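Local coordinates for protein Alpha/beta hydrolase (Xanthomonas campestris pv. campestris, PDB 2QJW) that is a putative hydrolase of the alpha/beta superfamily, probably working through a serine nucleophile, although its substrate is not established, at residues 19-24 and 156-161; 23-28 and 167-172. All coordinates share one frame; numbering follows the deposited sequence.

Contact 1: 19-24 and 156-161; sequences ALKVTA and HRLGAH
K21, in the first turn of helix 20-31, reaches across to the loop that precedes helix 162-174 and ends at the carbonyl of R157. Its CB already points to that loop. The chain runs on through CG to CD, which lies 3.9 Å from L158 CB; the two side chains cross at about a right angle, and L158 itself is buried against V152 and M103. The lysine bends at chi3 (-64°), which places CE 3.4 Å from R157 O. It bends again at chi4 (-64°), which turns NZ in to 2.8 Å from the same R157 O, where it donates a hydrogen bond. NZ stands above the carbonyl plane, 37° out of it. A second bond from NZ goes to a water at 2.8 Å, which in turn donates to H156 O at 2.9 Å, so the ammonium ties down two successive carbonyls, one directly and one through water. H156 ND1 is hydrogen-bonded to D130 OD2, and the H156 side chain touches S82. The lysine thus grips the backbone of a loop that carries the probable histidine of a Ser-His-Asp triad, placed after the last strand as in alpha/beta hydrolases.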
loop_
_atom_site.group_PDB
_atom_site.type_symbol
_atom_site.label_atom_id
_atom_site.label_comp_id
_atom_site.label_asym_id
_atom_site.label_seq_id
_atom_site.Cartn_x
_atom_site.Cartn_y
_atom_site.Cartn_z
ATOM N N ALA A 19 -17.070 3.315 -16.062
ATOM C CA ALA A 19 -16.964 3.797 -14.706
ATOM C C ALA A 19 -15.544 4.305 -14.447
ATOM O O ALA A 19 -14.533 3.866 -15.050
ATOM C CB ALA A 19 -17.318 2.723 -13.765
ATOM N N LEU A 20 -15.469 5.225 -13.509
ATOM C CA LEU A 20 -14.225 5.888 -13.186
ATOM C C LEU A 20 -13.036 4.985 -12.888
ATOM O O LEU A 20 -11.970 5.168 -13.481
ATOM C CB LEU A 20 -14.460 6.768 -11.948
ATOM N N LYS A 21 -13.192 4.014 -11.995
ATOM C CA LYS A 21 -11.996 3.268 -11.568
ATOM C C LYS A 21 -11.477 2.315 -12.658
ATOM O O LYS A 21 -10.274 2.260 -12.864
ATOM C CB LYS A 21 -12.179 2.548 -10.226
ATOM C CG LYS A 21 -12.364 3.549 -9.094
ATOM C CD LYS A 21 -12.250 2.962 -7.725
ATOM C CE LYS A 21 -13.345 1.964 -7.465
ATOM N NZ LYS A 21 -14.712 2.492 -7.456
ATOM N N VAL A 22 -12.354 1.588 -13.355
ATOM C CA VAL A 22 -11.880 0.721 -14.442
ATOM C C VAL A 22 -11.321 1.530 -15.605
ATOM O O VAL A 22 -10.367 1.093 -16.220
ATOM C CB VAL A 22 -12.909 -0.325 -14.950
ATOM C CG1 VAL A 22 -13.083 -1.430 -13.860
ATOM C CG2 VAL A 22 -14.222 0.344 -15.391
ATOM N N THR A 23 -11.872 2.724 -15.888
ATOM C CA THR A 23 -11.372 3.561 -16.909
ATOM C C THR A 23 -9.961 4.010 -16.530
ATOM O O THR A 23 -9.051 4.018 -17.347
ATOM C CB THR A 23 -12.338 4.756 -17.098
ATOM O OG1 THR A 23 -13.595 4.224 -17.547
ATOM C CG2 THR A 23 -11.769 5.702 -18.083
ATOM N N ALA A 24 -9.759 4.361 -15.288
ATOM C CA ALA A 24 -8.433 4.738 -14.803
ATOM C C ALA A 24 -7.451 3.597 -14.939
ATOM O O ALA A 24 -6.306 3.807 -15.332
ATOM C CB ALA A 24 -8.506 5.181 -13.344
ATOM N N HIS A 156 -16.019 2.596 0.487
ATOM C CA HIS A 156 -16.066 1.578 -0.534
ATOM C C HIS A 156 -15.859 2.039 -1.959
ATOM O O HIS A 156 -15.365 1.296 -2.790
ATOM C CB HIS A 156 -17.423 0.854 -0.422
ATOM C CG HIS A 156 -17.572 -0.272 -1.356
ATOM N ND1 HIS A 156 -16.889 -1.456 -1.207
ATOM C CD2 HIS A 156 -18.359 -0.415 -2.457
ATOM C CE1 HIS A 156 -17.223 -2.257 -2.218
ATOM N NE2 HIS A 156 -18.116 -1.655 -2.975
ATOM N N ARG A 157 -16.327 3.254 -2.282
ATOM C CA ARG A 157 -16.202 3.720 -3.656
ATOM C C ARG A 157 -14.776 4.118 -4.048
ATOM O O ARG A 157 -14.475 4.246 -5.259
ATOM C CB ARG A 157 -17.134 4.898 -3.900
ATOM C CG ARG A 157 -18.608 4.624 -3.586
ATOM C CD ARG A 157 -19.445 5.871 -3.986
ATOM N NE ARG A 157 -19.029 7.094 -3.301
ATOM C CZ ARG A 157 -19.512 7.503 -2.137
ATOM N NH1 ARG A 157 -20.420 6.796 -1.490
ATOM N NH2 ARG A 157 -19.066 8.626 -1.606
ATOM N N LEU A 158 -13.895 4.304 -3.079
ATOM C CA LEU A 158 -12.523 4.747 -3.284
ATOM C C LEU A 158 -12.505 6.023 -4.128
ATOM O O LEU A 158 -11.574 6.254 -4.926
ATOM C CB LEU A 158 -11.615 3.682 -3.962
ATOM C CG LEU A 158 -11.354 2.442 -3.122
ATOM C CD1 LEU A 158 -10.685 1.332 -3.973
ATOM C CD2 LEU A 158 -10.577 2.807 -1.908
ATOM N N GLY A 159 -13.528 6.859 -3.969
ATOM C CA GLY A 159 -13.686 8.044 -4.839
ATOM C C GLY A 159 -12.607 9.091 -4.738
ATOM O O GLY A 159 -12.380 9.887 -5.685
ATOM N N ALA A 160 -11.906 9.111 -3.633
ATOM C CA ALA A 160 -10.800 10.027 -3.434
ATOM C C ALA A 160 -9.423 9.356 -3.634
ATOM O O ALA A 160 -8.392 9.991 -3.419
ATOM C CB ALA A 160 -10.880 10.647 -2.081
ATOM N N HIS A 161 -9.420 8.105 -4.090
ATOM C CA HIS A 161 -8.148 7.352 -4.257
ATOM C C HIS A 161 -8.028 6.681 -5.586
ATOM O O HIS A 161 -7.323 5.677 -5.726
ATOM C CB HIS A 161 -7.998 6.379 -3.085
ATOM C CG HIS A 161 -7.717 7.091 -1.820
ATOM N ND1 HIS A 161 -8.711 7.602 -1.006
ATOM C CD2 HIS A 161 -6.545 7.502 -1.299
ATOM C CE1 HIS A 161 -8.145 8.278 -0.023
ATOM N NE2 HIS A 161 -6.830 8.210 -0.162
HETATM O O HOH W 1 -15.883 0.773 -5.590
#

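Contact 2: 23-28 and 167-172; sequences TALAEV and RAFAEL
L25 lays its side chain against the ring of F169, with CD1 over one face and CD2 3.8 Å from F169 CD2. This is helix-to-helix packing on one side of the parallel sheet of an alpha/beta hydrolase fold: helix 20-31, which follows the first strand, lies beside the C-terminal helix 162-174. The axes of the short segments approach to 9.5 Å and run in broadly the same direction, at a signed crossing angle of -37°. F169 contributes most to the interface. Its CG is anti to the backbone N (chi1 -172°), which sends the ring across to helix 20-31, where CE2 comes to 3.6 Å from the backbone oxygen of L25. L25 CD2 also packs against F169 CB, so the leucine covers the root of the aromatic side chain as well as its ring. On the sheet side, both residues touch L9 of strand 6-10, L25 also meets F101 and M103 of strand 99-103, and the rings of F169 and F101 meet with their planes at about 45°. One turn on from L25, V28 extends the apolar seam along the partly exposed side. Its CG1 approaches the F169 ring obliquely, 3.8 Å from CD2, and the same methyl lies 3.8 Å from A170 CB.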
loop_
_atom_site.group_PDB
_atom_site.type_symbol
_atom_site.label_atom_id
_atom_site.label_comp_id
_atom_site.label_asym_id
_atom_site.label_seq_id
_atom_site.Cartn_x
_atom_site.Cartn_y
_atom_site.Cartn_z
ATOM N N THR A 23 -11.872 2.724 -15.888
ATOM C CA THR A 23 -11.372 3.561 -16.909
ATOM C C THR A 23 -9.961 4.010 -16.530
ATOM O O THR A 23 -9.051 4.018 -17.347
ATOM C CB THR A 23 -12.338 4.756 -17.098
ATOM O OG1 THR A 23 -13.595 4.224 -17.547
ATOM C CG2 THR A 23 -11.769 5.702 -18.083
ATOM N N ALA A 24 -9.759 4.361 -15.288
ATOM C CA ALA A 24 -8.433 4.738 -14.803
ATOM C C ALA A 24 -7.451 3.597 -14.939
ATOM O O ALA A 24 -6.306 3.807 -15.332
ATOM C CB ALA A 24 -8.506 5.181 -13.344
ATOM N N LEU A 25 -7.878 2.389 -14.626
ATOM C CA LEU A 25 -6.987 1.251 -14.751
ATOM C C LEU A 25 -6.665 0.976 -16.226
ATOM O O LEU A 25 -5.548 0.560 -16.526
ATOM C CB LEU A 25 -7.537 -0.010 -14.112
ATOM C CG LEU A 25 -7.767 0.000 -12.606
ATOM C CD1 LEU A 25 -8.015 -1.471 -12.145
ATOM C CD2 LEU A 25 -6.630 0.667 -11.836
ATOM N N ALA A 26 -7.602 1.183 -17.124
ATOM C CA ALA A 26 -7.345 1.041 -18.569
ATOM C C ALA A 26 -6.295 2.061 -19.024
ATOM O O ALA A 26 -5.449 1.748 -19.868
ATOM C CB ALA A 26 -8.604 1.188 -19.352
ATOM N N GLU A 27 -6.345 3.260 -18.511
ATOM C CA GLU A 27 -5.348 4.267 -18.852
ATOM C C GLU A 27 -3.986 3.809 -18.335
ATOM O O GLU A 27 -2.985 3.996 -19.013
ATOM C CB GLU A 27 -5.764 5.623 -18.282
ATOM C CG GLU A 27 -4.721 6.719 -18.499
ATOM N N VAL A 28 -3.905 3.165 -17.170
ATOM C CA VAL A 28 -2.619 2.669 -16.680
ATOM C C VAL A 28 -2.129 1.594 -17.588
ATOM O O VAL A 28 -0.949 1.612 -17.997
ATOM C CB VAL A 28 -2.757 2.129 -15.242
ATOM C CG1 VAL A 28 -1.547 1.395 -14.802
ATOM C CG2 VAL A 28 -2.987 3.279 -14.281
ATOM N N ARG A 167 -1.811 3.944 -9.328
ATOM C CA ARG A 167 -0.414 3.785 -9.072
ATOM C C ARG A 167 -0.123 2.372 -8.550
ATOM O O ARG A 167 0.913 1.789 -8.906
ATOM C CB ARG A 167 0.081 4.862 -8.095
ATOM C CG ARG A 167 0.389 6.155 -8.776
ATOM C CD ARG A 167 0.978 7.129 -7.800
ATOM N NE ARG A 167 -0.062 7.673 -6.943
ATOM C CZ ARG A 167 -0.773 8.770 -7.204
ATOM N NH1 ARG A 167 -0.631 9.458 -8.336
ATOM N NH2 ARG A 167 -1.677 9.151 -6.317
ATOM N N ALA A 168 -0.987 1.823 -7.672
ATOM C CA ALA A 168 -0.778 0.464 -7.151
ATOM C C ALA A 168 -0.867 -0.514 -8.327
ATOM O O ALA A 168 -0.104 -1.449 -8.399
ATOM C CB ALA A 168 -1.796 0.109 -6.070
ATOM N N PHE A 169 -1.828 -0.320 -9.233
ATOM C CA PHE A 169 -1.914 -1.196 -10.387
ATOM C C PHE A 169 -0.669 -1.103 -11.275
ATOM O O PHE A 169 -0.151 -2.122 -11.770
ATOM C CB PHE A 169 -3.173 -0.863 -11.193
ATOM C CG PHE A 169 -3.483 -1.827 -12.307
ATOM C CD1 PHE A 169 -3.491 -3.185 -12.101
ATOM C CD2 PHE A 169 -3.885 -1.323 -13.539
ATOM C CE1 PHE A 169 -3.810 -4.026 -13.162
ATOM C CE2 PHE A 169 -4.207 -2.180 -14.587
ATOM C CZ PHE A 169 -4.157 -3.477 -14.388
ATOM N N ALA A 170 -0.203 0.113 -11.510
ATOM C CA ALA A 170 0.999 0.304 -12.272
ATOM C C ALA A 170 2.161 -0.422 -11.664
ATOM O O ALA A 170 2.990 -1.009 -12.361
ATOM C CB ALA A 170 1.301 1.851 -12.343
ATOM N N GLU A 171 2.296 -0.343 -10.358
ATOM C CA GLU A 171 3.372 -1.018 -9.663
ATOM C C GLU A 171 3.327 -2.526 -9.816
ATOM O O GLU A 171 4.387 -3.210 -9.887
ATOM C CB GLU A 171 3.322 -0.653 -8.196
ATOM C CG GLU A 171 3.820 0.750 -7.949
ATOM C CD GLU A 171 3.345 1.330 -6.630
ATOM O OE1 GLU A 171 2.748 0.597 -5.798
ATOM O OE2 GLU A 171 3.560 2.543 -6.442
ATOM N N LEU A 172 2.103 -3.058 -9.840
ATOM C CA LEU A 172 1.910 -4.481 -10.094
ATOM C C LEU A 172 2.342 -4.787 -11.515
ATOM O O LEU A 172 3.182 -5.698 -11.703
ATOM C CB LEU A 172 0.461 -4.905 -9.916
ATOM C CG LEU A 172 0.212 -6.381 -10.201
ATOM C CD1 LEU A 172 0.876 -7.306 -9.221
ATOM C CD2 LEU A 172 -1.287 -6.617 -10.201
#

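How the contacts relate
Both contacts start from helix 20-31, and their segments overlap at T23 and A24; the centres of the contacts are about 11 Å apart. Contact 1 joins the beginning of this helix to the loop before helix 162-174; contact 2 joins its later turns to that second helix. In character they differ: contact 1 is chiefly polar and partly water-mediated, whereas contact 2 is packing without hydrogen bonds, mostly of apolar side chains. The probable catalytic site lies closer to contact 1, which contains H156, while the side chains of K21 and L25 both lie near the likely nucleophile elbow around S82 without touching it.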